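Local structure of esterase E25 (Uncultured bacterium, 4Q05) at residues A[106-111]-A[115-120]. The protein probably hydrolyses carboxylic ester bonds, as a dimer-forming bacterial member of the hormone-sensitive lipase family with an alpha/beta-hydrolase fold. Sequence-based numbering, arbitrary orientation.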
loop_
_atom_site.group_PDB
_atom_site.type_symbol
_atom_site.label_atom_id
_atom_site.label_comp_id
_atom_site.label_asym_id
_atom_site.label_seq_id
_atom_site.Cartn_x
_atom_site.Cartn_y
_atom_site.Cartn_z
ATOM N N VAL A 106 -14.808 -27.452 11.043
ATOM C CA VAL A 106 -15.486 -26.959 9.851
ATOM C C VAL A 106 -16.740 -27.773 9.571
ATOM O O VAL A 106 -16.664 -28.955 9.222
ATOM C CB VAL A 106 -14.582 -27.005 8.617
ATOM C CG1 VAL A 106 -15.327 -26.447 7.418
ATOM C CG2 VAL A 106 -13.294 -26.222 8.879
ATOM N N GLU A 107 -17.897 -27.141 9.718
ATOM C CA GLU A 107 -19.158 -27.884 9.659
ATOM C C GLU A 107 -20.141 -27.260 8.695
ATOM O O GLU A 107 -20.487 -26.084 8.834
ATOM C CB GLU A 107 -19.800 -27.962 11.043
ATOM C CG GLU A 107 -19.016 -28.823 12.035
ATOM C CD GLU A 107 -19.148 -30.314 11.761
ATOM O OE1 GLU A 107 -19.904 -30.703 10.839
ATOM O OE2 GLU A 107 -18.498 -31.100 12.475
ATOM N N HIS A 108 -20.594 -28.058 7.732
ATOM C CA HIS A 108 -21.554 -27.597 6.748
ATOM C C HIS A 108 -22.903 -27.402 7.401
ATOM O O HIS A 108 -23.275 -28.134 8.315
ATOM C CB HIS A 108 -21.697 -28.618 5.623
ATOM C CG HIS A 108 -22.588 -28.160 4.509
ATOM N ND1 HIS A 108 -22.305 -27.056 3.734
ATOM C CD2 HIS A 108 -23.763 -28.649 4.051
ATOM C CE1 HIS A 108 -23.264 -26.888 2.839
ATOM N NE2 HIS A 108 -24.160 -27.843 3.010
ATOM N N GLY A 109 -23.635 -26.408 6.928
ATOM C CA GLY A 109 -24.998 -26.208 7.365
ATOM C C GLY A 109 -25.754 -25.416 6.325
ATOM O O GLY A 109 -25.223 -25.095 5.264
ATOM N N VAL A 110 -27.004 -25.106 6.619
ATOM C CA VAL A 110 -27.810 -24.319 5.696
ATOM C C VAL A 110 -28.540 -23.242 6.479
ATOM O O VAL A 110 -29.081 -23.495 7.557
ATOM C CB VAL A 110 -28.824 -25.197 4.919
ATOM C CG1 VAL A 110 -29.600 -24.344 3.933
ATOM C CG2 VAL A 110 -28.102 -26.301 4.181
ATOM N N ILE A 111 -28.523 -22.033 5.946
ATOM C CA ILE A 111 -29.228 -20.926 6.561
ATOM C C ILE A 111 -30.172 -20.374 5.518
ATOM O O ILE A 111 -29.729 -19.870 4.482
ATOM C CB ILE A 111 -28.255 -19.834 7.022
ATOM C CG1 ILE A 111 -27.433 -20.346 8.207
ATOM C CG2 ILE A 111 -29.017 -18.551 7.406
ATOM C CD1 ILE A 111 -26.524 -19.309 8.799
ATOM N N SER A 115 -26.149 -22.508 1.511
ATOM C CA SER A 115 -25.044 -23.331 1.993
ATOM C C SER A 115 -24.061 -22.478 2.801
ATOM O O SER A 115 -23.610 -21.430 2.335
ATOM C CB SER A 115 -24.320 -23.955 0.798
ATOM O OG SER A 115 -23.290 -24.820 1.231
ATOM N N VAL A 116 -23.740 -22.912 4.017
ATOM C CA VAL A 116 -22.741 -22.214 4.832
ATOM C C VAL A 116 -21.794 -23.190 5.519
ATOM O O VAL A 116 -22.091 -24.371 5.637
ATOM C CB VAL A 116 -23.388 -21.334 5.920
ATOM C CG1 VAL A 116 -24.301 -20.288 5.279
ATOM C CG2 VAL A 116 -24.152 -22.200 6.939
ATOM N N TYR A 117 -20.659 -22.684 5.983
ATOM C CA TYR A 117 -19.759 -23.489 6.789
ATOM C C TYR A 117 -19.467 -22.760 8.070
ATOM O O TYR A 117 -19.037 -21.599 8.045
ATOM C CB TYR A 117 -18.462 -23.791 6.034
ATOM C CG TYR A 117 -18.687 -24.747 4.896
ATOM C CD1 TYR A 117 -18.665 -26.120 5.104
ATOM C CD2 TYR A 117 -18.970 -24.278 3.625
ATOM C CE1 TYR A 117 -18.902 -26.999 4.061
ATOM C CE2 TYR A 117 -19.205 -25.148 2.584
ATOM C CZ TYR A 117 -19.168 -26.502 2.806
ATOM O OH TYR A 117 -19.406 -27.364 1.763
ATOM N N TYR A 118 -19.729 -23.439 9.187
ATOM C CA TYR A 118 -19.393 -22.929 10.503
ATOM C C TYR A 118 -17.959 -23.324 10.796
ATOM O O TYR A 118 -17.631 -24.503 10.814
ATOM C CB TYR A 118 -20.308 -23.521 11.563
ATOM C CG TYR A 118 -21.745 -23.068 11.438
ATOM C CD1 TYR A 118 -22.624 -23.718 10.583
ATOM C CD2 TYR A 118 -22.222 -21.986 12.178
ATOM C CE1 TYR A 118 -23.937 -23.306 10.471
ATOM C CE2 TYR A 118 -23.534 -21.570 12.068
ATOM C CZ TYR A 118 -24.384 -22.232 11.213
ATOM O OH TYR A 118 -25.694 -21.825 11.094
ATOM N N VAL A 119 -17.115 -22.329 11.018
ATOM C CA VAL A 119 -15.678 -22.531 11.163
ATOM C C VAL A 119 -15.302 -22.021 12.541
ATOM O O VAL A 119 -15.333 -20.820 12.797
ATOM C CB VAL A 119 -14.888 -21.778 10.065
ATOM C CG1 VAL A 119 -13.362 -22.018 10.207
ATOM C CG2 VAL A 119 -15.354 -22.213 8.675
ATOM N N THR A 120 -15.000 -22.951 13.441
ATOM C CA THR A 120 -14.730 -22.619 14.835
ATOM C C THR A 120 -13.296 -22.986 15.194
ATOM O O THR A 120 -12.915 -24.153 15.119
ATOM C CB THR A 120 -15.680 -23.387 15.774
ATOM O OG1 THR A 120 -17.003 -23.365 15.231
ATOM C CG2 THR A 120 -15.695 -22.766 17.160
#
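Glu107 O accepts the backbone N-H of Tyr118 at 2.8 Å in a nearly straight bond, 163° at the hydrogen, and also takes a CA-H...O contact from Tyr117. The return bond, Glu107 N to Tyr118 O, makes this an antiparallel hydrogen-bonded pair of the beta hairpin 105-111/114-120, which forms one margin of the mixed central sheet of the alpha/beta-hydrolase fold. The hairpin illustrates how an edge strand is held to its neighbour by backbone bonds while a different helix packs on each face of the sheet. Two residues on, Gly109 and Val116 repeat the reciprocal bonding.

On the face bearing Val106, His108 and Tyr117, the imidazole and phenol rings meet obliquely, their planes inclined at 51°. His108 ND1 sits 3.3 Å over one face of the Tyr117 ring, nearer its edge than its centre. With its CG anti to the backbone N (chi1 -175°), His108 is directed over that phenol, and its CB meets Tyr117 CE1 at 3.6 Å. Val106 CG1 reaches the same ring obliquely at CD1; farther along, helix 151-160 packs on Val106 and Val119. Replacing Tyr117 with an alanine would probably leave the His108 ring without its aromatic support and free to turn, and open a gap beside Val106. Ser115 OG, on this face too, is hydrogen-bonded to Asp168 of the adjoining strand 164-168.

The other face is built around Val116 and Tyr118, with Leu165 touching both, and helix 179-194 packs here through Val187 on Val116 and His190 on Ile111. Ile111 CG1 packs on Val116 CG2 at 4.0 Å, the two side chains running roughly perpendicular, and its terminal CD1 comes within 3.5 Å of Tyr118 OH.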